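PDB 2X3G: SIRV1 hypothetical protein ORF119 from Sulfolobus islandicus rudivirus 1 variant xx, which is of unknown function, forms a two-subunit assembly in the crystal and may act at the host membrane. Local coordinates for residues A[37-51]-A[66-80]. Sequence-based numbering, arbitrary orientation.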
loop_
_atom_site.group_PDB
_atom_site.type_symbol
_atom_site.label_atom_id
_atom_site.label_comp_id
_atom_site.label_asym_id
_atom_site.label_seq_id
_atom_site.Cartn_x
_atom_site.Cartn_y
_atom_site.Cartn_z
ATOM N N PHE A 37 11.295 1.068 18.631
ATOM C CA PHE A 37 11.602 2.423 18.195
ATOM C C PHE A 37 10.581 3.400 18.779
ATOM O O PHE A 37 10.940 4.460 19.269
ATOM C CB PHE A 37 11.633 2.526 16.663
ATOM C CG PHE A 37 12.017 3.881 16.164
ATOM C CD1 PHE A 37 13.352 4.245 16.055
ATOM C CD2 PHE A 37 11.051 4.803 15.806
ATOM C CE1 PHE A 37 13.699 5.512 15.612
ATOM C CE2 PHE A 37 11.407 6.056 15.386
ATOM C CZ PHE A 37 12.714 6.409 15.285
ATOM N N ARG A 38 9.303 3.059 18.711
ATOM C CA ARG A 38 8.271 3.959 19.220
ATOM C C ARG A 38 8.438 4.185 20.711
ATOM O O ARG A 38 8.216 5.308 21.205
ATOM C CB ARG A 38 6.866 3.410 18.944
ATOM C CG ARG A 38 6.301 3.854 17.606
ATOM C CD ARG A 38 4.825 3.468 17.461
ATOM N NE ARG A 38 4.269 4.166 16.291
ATOM C CZ ARG A 38 4.334 3.709 15.049
ATOM N NH1 ARG A 38 4.915 2.542 14.783
ATOM N NH2 ARG A 38 3.837 4.443 14.059
ATOM N N SER A 39 8.819 3.121 21.408
ATOM C CA SER A 39 9.046 3.164 22.859
ATOM C C SER A 39 10.252 4.051 23.242
ATOM O O SER A 39 10.185 4.826 24.190
ATOM C CB SER A 39 9.187 1.757 23.409
ATOM O OG SER A 39 7.945 1.043 23.320
ATOM N N TYR A 40 11.335 3.930 22.488
ATOM C CA TYR A 40 12.459 4.854 22.592
ATOM C C TYR A 40 12.021 6.320 22.389
ATOM O O TYR A 40 12.361 7.192 23.171
ATOM C CB TYR A 40 13.575 4.429 21.620
ATOM C CG TYR A 40 14.371 5.551 21.034
ATOM C CD1 TYR A 40 14.254 5.867 19.681
ATOM C CD2 TYR A 40 15.236 6.305 21.817
ATOM C CE1 TYR A 40 14.975 6.901 19.120
ATOM C CE2 TYR A 40 15.952 7.367 21.262
ATOM C CZ TYR A 40 15.801 7.661 19.906
ATOM O OH TYR A 40 16.506 8.690 19.306
ATOM N N ILE A 41 11.256 6.598 21.347
ATOM C CA ILE A 41 10.790 7.966 21.094
ATOM C C ILE A 41 9.829 8.448 22.200
ATOM O O ILE A 41 9.907 9.599 22.671
ATOM C CB ILE A 41 10.119 8.075 19.702
ATOM C CG1 ILE A 41 11.156 7.830 18.580
ATOM C CG2 ILE A 41 9.413 9.425 19.531
ATOM C CD1 ILE A 41 12.221 8.890 18.437
ATOM N N TYR A 42 8.948 7.558 22.632
ATOM C CA TYR A 42 8.098 7.839 23.795
ATOM C C TYR A 42 8.891 8.208 25.049
ATOM O O TYR A 42 8.537 9.161 25.733
ATOM C CB TYR A 42 7.187 6.662 24.110
ATOM C CG TYR A 42 6.233 6.978 25.226
ATOM C CD1 TYR A 42 5.060 7.677 24.991
ATOM C CD2 TYR A 42 6.512 6.585 26.521
ATOM C CE1 TYR A 42 4.179 7.963 26.035
ATOM C CE2 TYR A 42 5.652 6.868 27.559
ATOM C CZ TYR A 42 4.495 7.564 27.311
ATOM O OH TYR A 42 3.654 7.831 28.364
ATOM N N ASN A 43 9.961 7.474 25.342
ATOM C CA ASN A 43 10.818 7.800 26.480
ATOM C C ASN A 43 11.589 9.119 26.265
ATOM O O ASN A 43 11.847 9.851 27.217
ATOM C CB ASN A 43 11.758 6.630 26.809
ATOM C CG ASN A 43 11.026 5.445 27.435
ATOM O OD1 ASN A 43 9.857 5.548 27.814
ATOM N ND2 ASN A 43 11.730 4.320 27.592
ATOM N N HIS A 44 11.907 9.418 25.011
ATOM C CA HIS A 44 12.577 10.667 24.611
ATOM C C HIS A 44 11.651 11.878 24.866
ATOM O O HIS A 44 12.087 12.922 25.377
ATOM C CB HIS A 44 12.996 10.541 23.134
ATOM C CG HIS A 44 13.250 11.845 22.439
ATOM N ND1 HIS A 44 14.449 12.522 22.537
ATOM C CD2 HIS A 44 12.470 12.578 21.607
ATOM C CE1 HIS A 44 14.383 13.628 21.815
ATOM N NE2 HIS A 44 13.194 13.682 21.236
ATOM N N ASP A 45 10.368 11.709 24.550
ATOM C CA ASP A 45 9.369 12.765 24.648
ATOM C C ASP A 45 8.002 12.110 24.769
ATOM O O ASP A 45 7.510 11.549 23.804
ATOM C CB ASP A 45 9.448 13.617 23.375
ATOM C CG ASP A 45 8.358 14.672 23.265
ATOM O OD1 ASP A 45 7.527 14.867 24.187
ATOM O OD2 ASP A 45 8.351 15.327 22.206
ATOM N N LYS A 46 7.373 12.195 25.934
ATOM C CA LYS A 46 6.102 11.475 26.143
ATOM C C LYS A 46 4.936 12.050 25.323
ATOM O O LYS A 46 3.901 11.393 25.179
ATOM C CB LYS A 46 5.729 11.433 27.617
ATOM C CG LYS A 46 6.779 10.729 28.489
ATOM C CD LYS A 46 6.166 9.981 29.632
ATOM C CE LYS A 46 7.226 9.290 30.467
ATOM N NZ LYS A 46 6.651 8.115 31.175
ATOM N N ASN A 47 5.088 13.272 24.817
ATOM C CA ASN A 47 4.092 13.898 23.917
ATOM C C ASN A 47 4.281 13.613 22.430
ATOM O O ASN A 47 3.482 14.075 21.595
ATOM C CB ASN A 47 4.108 15.421 24.084
ATOM C CG ASN A 47 3.746 15.863 25.477
ATOM O OD1 ASN A 47 2.841 15.305 26.112
ATOM N ND2 ASN A 47 4.443 16.888 25.967
ATOM N N SER A 48 5.339 12.889 22.082
ATOM C CA SER A 48 5.716 12.669 20.698
ATOM C C SER A 48 4.697 11.815 19.973
ATOM O O SER A 48 3.916 11.090 20.615
ATOM C CB SER A 48 7.088 11.988 20.616
ATOM O OG SER A 48 7.113 10.803 21.394
ATOM N N HIS A 49 4.709 11.929 18.647
ATOM C CA HIS A 49 3.939 11.061 17.748
ATOM C C HIS A 49 4.820 10.490 16.662
ATOM O O HIS A 49 5.797 11.105 16.250
ATOM C CB HIS A 49 2.795 11.841 17.121
ATOM C CG HIS A 49 1.765 12.266 18.118
ATOM N ND1 HIS A 49 0.927 11.371 18.748
ATOM C CD2 HIS A 49 1.466 13.487 18.622
ATOM C CE1 HIS A 49 0.139 12.025 19.586
ATOM N NE2 HIS A 49 0.439 13.312 19.524
ATOM N N VAL A 50 4.488 9.292 16.212
ATOM C CA VAL A 50 5.317 8.601 15.229
ATOM C C VAL A 50 4.396 8.000 14.192
ATOM O O VAL A 50 3.435 7.306 14.535
ATOM C CB VAL A 50 6.173 7.506 15.847
ATOM C CG1 VAL A 50 6.997 6.786 14.765
ATOM C CG2 VAL A 50 7.112 8.083 16.916
ATOM N N PHE A 51 4.662 8.343 12.935
ATOM C CA PHE A 51 3.929 7.829 11.791
ATOM C C PHE A 51 4.910 6.963 11.019
ATOM O O PHE A 51 6.024 7.395 10.772
ATOM C CB PHE A 51 3.437 8.991 10.941
ATOM C CG PHE A 51 2.606 8.584 9.772
ATOM C CD1 PHE A 51 1.473 7.796 9.945
ATOM C CD2 PHE A 51 2.906 9.038 8.502
ATOM C CE1 PHE A 51 0.703 7.424 8.866
ATOM C CE2 PHE A 51 2.128 8.687 7.420
ATOM C CZ PHE A 51 1.025 7.871 7.597
ATOM N N HIS A 66 9.707 4.173 6.163
ATOM C CA HIS A 66 9.681 5.635 6.261
ATOM C C HIS A 66 8.994 5.977 7.562
ATOM O O HIS A 66 7.979 5.383 7.896
ATOM C CB HIS A 66 8.927 6.293 5.099
ATOM C CG HIS A 66 9.504 6.013 3.755
ATOM N ND1 HIS A 66 10.722 6.513 3.343
ATOM C CD2 HIS A 66 9.024 5.288 2.720
ATOM C CE1 HIS A 66 10.966 6.103 2.113
ATOM N NE2 HIS A 66 9.955 5.352 1.716
ATOM N N ILE A 67 9.549 6.940 8.288
ATOM C CA ILE A 67 9.056 7.292 9.592
ATOM C C ILE A 67 9.025 8.806 9.736
ATOM O O ILE A 67 10.015 9.461 9.440
ATOM C CB ILE A 67 9.952 6.683 10.690
ATOM C CG1 ILE A 67 10.030 5.160 10.561
ATOM C CG2 ILE A 67 9.429 7.010 12.078
ATOM C CD1 ILE A 67 10.763 4.504 11.726
ATOM N N LEU A 68 7.885 9.352 10.170
ATOM C CA LEU A 68 7.835 10.723 10.685
ATOM C C LEU A 68 7.768 10.708 12.194
ATOM O O LEU A 68 6.949 10.008 12.790
ATOM C CB LEU A 68 6.619 11.487 10.188
ATOM C CG LEU A 68 6.637 11.972 8.770
ATOM C CD1 LEU A 68 5.278 12.625 8.497
ATOM C CD2 LEU A 68 7.773 12.944 8.537
ATOM N N VAL A 69 8.653 11.475 12.803
ATOM C CA VAL A 69 8.684 11.639 14.256
ATOM C C VAL A 69 8.373 13.119 14.519
ATOM O O VAL A 69 9.065 14.002 14.030
ATOM C CB VAL A 69 10.049 11.237 14.841
ATOM C CG1 VAL A 69 10.143 11.607 16.337
ATOM C CG2 VAL A 69 10.316 9.727 14.643
ATOM N N PHE A 70 7.307 13.363 15.258
ATOM C CA PHE A 70 6.957 14.688 15.747
ATOM C C PHE A 70 7.307 14.785 17.225
ATOM O O PHE A 70 6.806 14.015 18.024
ATOM C CB PHE A 70 5.469 14.882 15.588
ATOM C CG PHE A 70 4.991 14.643 14.204
ATOM C CD1 PHE A 70 4.473 13.399 13.833
ATOM C CD2 PHE A 70 5.053 15.651 13.249
ATOM C CE1 PHE A 70 4.011 13.182 12.549
ATOM C CE2 PHE A 70 4.588 15.444 11.987
ATOM C CZ PHE A 70 4.071 14.200 11.622
ATOM N N THR A 71 8.128 15.766 17.575
ATOM C CA THR A 71 8.688 15.867 18.915
ATOM C C THR A 71 9.117 17.309 19.201
ATOM O O THR A 71 9.423 18.083 18.291
ATOM C CB THR A 71 9.890 14.909 19.085
ATOM O OG1 THR A 71 10.357 14.914 20.435
ATOM C CG2 THR A 71 11.055 15.264 18.163
ATOM N N ASN A 72 9.151 17.641 20.482
ATOM C CA ASN A 72 9.525 18.981 20.925
ATOM C C ASN A 72 10.940 18.989 21.465
ATOM O O ASN A 72 11.433 20.021 21.925
ATOM C CB ASN A 72 8.496 19.477 21.944
ATOM C CG ASN A 72 7.166 19.758 21.312
ATOM O OD1 ASN A 72 7.111 20.355 20.237
ATOM N ND2 ASN A 72 6.095 19.340 21.951
ATOM N N LYS A 73 11.625 17.852 21.344
ATOM C CA LYS A 73 12.987 17.717 21.835
ATOM C C LYS A 73 13.851 17.145 20.737
ATOM O O LYS A 73 13.497 16.129 20.168
ATOM C CB LYS A 73 13.006 16.775 23.033
ATOM C CG LYS A 73 14.388 16.583 23.627
ATOM C CD LYS A 73 14.350 15.869 24.973
ATOM C CE LYS A 73 15.752 15.491 25.462
ATOM N NZ LYS A 73 16.770 16.555 25.216
ATOM N N LYS A 74 14.988 17.773 20.466
ATOM C CA LYS A 74 15.863 17.318 19.384
ATOM C C LYS A 74 16.258 15.882 19.597
ATOM O O LYS A 74 16.602 15.496 20.718
ATOM C CB LYS A 74 17.138 18.151 19.310
ATOM C CG LYS A 74 17.057 19.348 18.408
ATOM C CD LYS A 74 18.321 20.177 18.530
ATOM C CE LYS A 74 18.214 21.433 17.690
ATOM N NZ LYS A 74 19.387 22.325 17.882
ATOM N N LEU A 75 16.242 15.115 18.514
ATOM C CA LEU A 75 16.619 13.714 18.526
ATOM C C LEU A 75 18.126 13.597 18.549
ATOM O O LEU A 75 18.822 14.376 17.882
ATOM C CB LEU A 75 16.099 12.985 17.272
ATOM C CG LEU A 75 14.690 12.401 17.227
ATOM C CD1 LEU A 75 14.609 11.502 16.004
ATOM C CD2 LEU A 75 14.397 11.643 18.519
ATOM N N ASP A 76 18.622 12.649 19.350
ATOM C CA ASP A 76 20.000 12.157 19.244
ATOM C C ASP A 76 20.045 11.119 18.126
ATOM O O ASP A 76 19.621 9.983 18.300
ATOM C CB ASP A 76 20.473 11.566 20.574
ATOM C CG ASP A 76 21.854 10.948 20.493
ATOM O OD1 ASP A 76 22.424 10.816 19.396
ATOM O OD2 ASP A 76 22.396 10.576 21.551
ATOM N N TYR A 77 20.536 11.543 16.961
ATOM C CA TYR A 77 20.549 10.712 15.770
ATOM C C TYR A 77 21.247 9.350 15.934
ATOM O O TYR A 77 20.840 8.382 15.305
ATOM C CB TYR A 77 21.199 11.476 14.617
ATOM C CG TYR A 77 20.436 12.702 14.125
ATOM C CD1 TYR A 77 19.104 12.924 14.464
ATOM C CD2 TYR A 77 21.053 13.620 13.302
ATOM C CE1 TYR A 77 18.431 14.031 14.002
ATOM C CE2 TYR A 77 20.390 14.711 12.817
ATOM C CZ TYR A 77 19.088 14.934 13.178
ATOM O OH TYR A 77 18.436 16.037 12.663
ATOM N N SER A 78 22.281 9.273 16.764
ATOM C CA SER A 78 22.977 7.994 17.002
ATOM C C SER A 78 22.051 6.937 17.617
ATOM O O SER A 78 22.229 5.742 17.409
ATOM C CB SER A 78 24.210 8.190 17.888
ATOM O OG SER A 78 23.857 8.507 19.226
ATOM N N ARG A 79 21.068 7.382 18.387
ATOM C CA ARG A 79 20.091 6.465 18.989
ATOM C C ARG A 79 19.051 5.965 17.988
ATOM O O ARG A 79 18.532 4.854 18.137
ATOM C CB ARG A 79 19.414 7.130 20.189
ATOM C CG ARG A 79 20.385 7.490 21.313
ATOM C CD ARG A 79 21.118 6.272 21.871
ATOM N NE ARG A 79 22.206 6.680 22.766
ATOM C CZ ARG A 79 22.338 6.353 24.059
ATOM N NH1 ARG A 79 21.456 5.570 24.686
ATOM N NH2 ARG A 79 23.386 6.810 24.734
ATOM N N VAL A 80 18.749 6.769 16.971
ATOM C CA VAL A 80 17.905 6.315 15.886
ATOM C C VAL A 80 18.536 5.069 15.272
ATOM O O VAL A 80 17.854 4.078 15.035
ATOM C CB VAL A 80 17.691 7.399 14.767
ATOM C CG1 VAL A 80 16.999 6.775 13.556
ATOM C CG2 VAL A 80 16.876 8.586 15.281
HETATM O O HOH W 1 16.903 11.264 21.216
HETATM O O HOH W 2 6.887 17.542 24.345
#
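Asp45 and His44, at the C-terminal end of helix 30-44, bond to Thr71, Asn72 and Lys73, where strand 64-71 passes into a loop. Asp45 OD2 accepts twice: from Thr71 OG1 at 2.7 Å, on its anti lone pair, and from Asn72 N at 168°, nearly straight. Its OD1 takes Asn47 N in an Asx turn, so both carboxylate oxygens are engaged. His44 has CG anti to its backbone N (chi1 160°), which brings the imidazole edge to Lys73 O; NE2 donates to this oxygen at 2.7 Å in the ring plane, though bent to 135° at the hydrogen. Leu75 CD2 makes a CH-pi contact over one ring face, 3.7 Å from the His44 centroid.

Backbone bonds, such as Phe51 N to Leu68 O at 2.8 Å, define an antiparallel beta hairpin of strands 49-55 and 64-71: His49-Phe70 and Phe51-Leu68 are hydrogen-bonded pairs flanking the non-hydrogen-bonded Val50-Val69. Beyond this edge, Phe51 pairs with a strand of the second subunit, extending the sheet.

Apolar contacts seat helix 30-44 on the Val50-Val69 face; the axes of helix 37-44 and strand 66-71 approach to 10.0 Å. Val69 CG2 meets the Phe37 ring at its edge, CE2, at 3.9 Å; Ile67 CD1 lies over one face of that ring. Ile41 CG2 meets Val69 CG1 tip to tip at 3.9 Å, and Ile41 CD1 separately touches Leu75 CD2 of the loop.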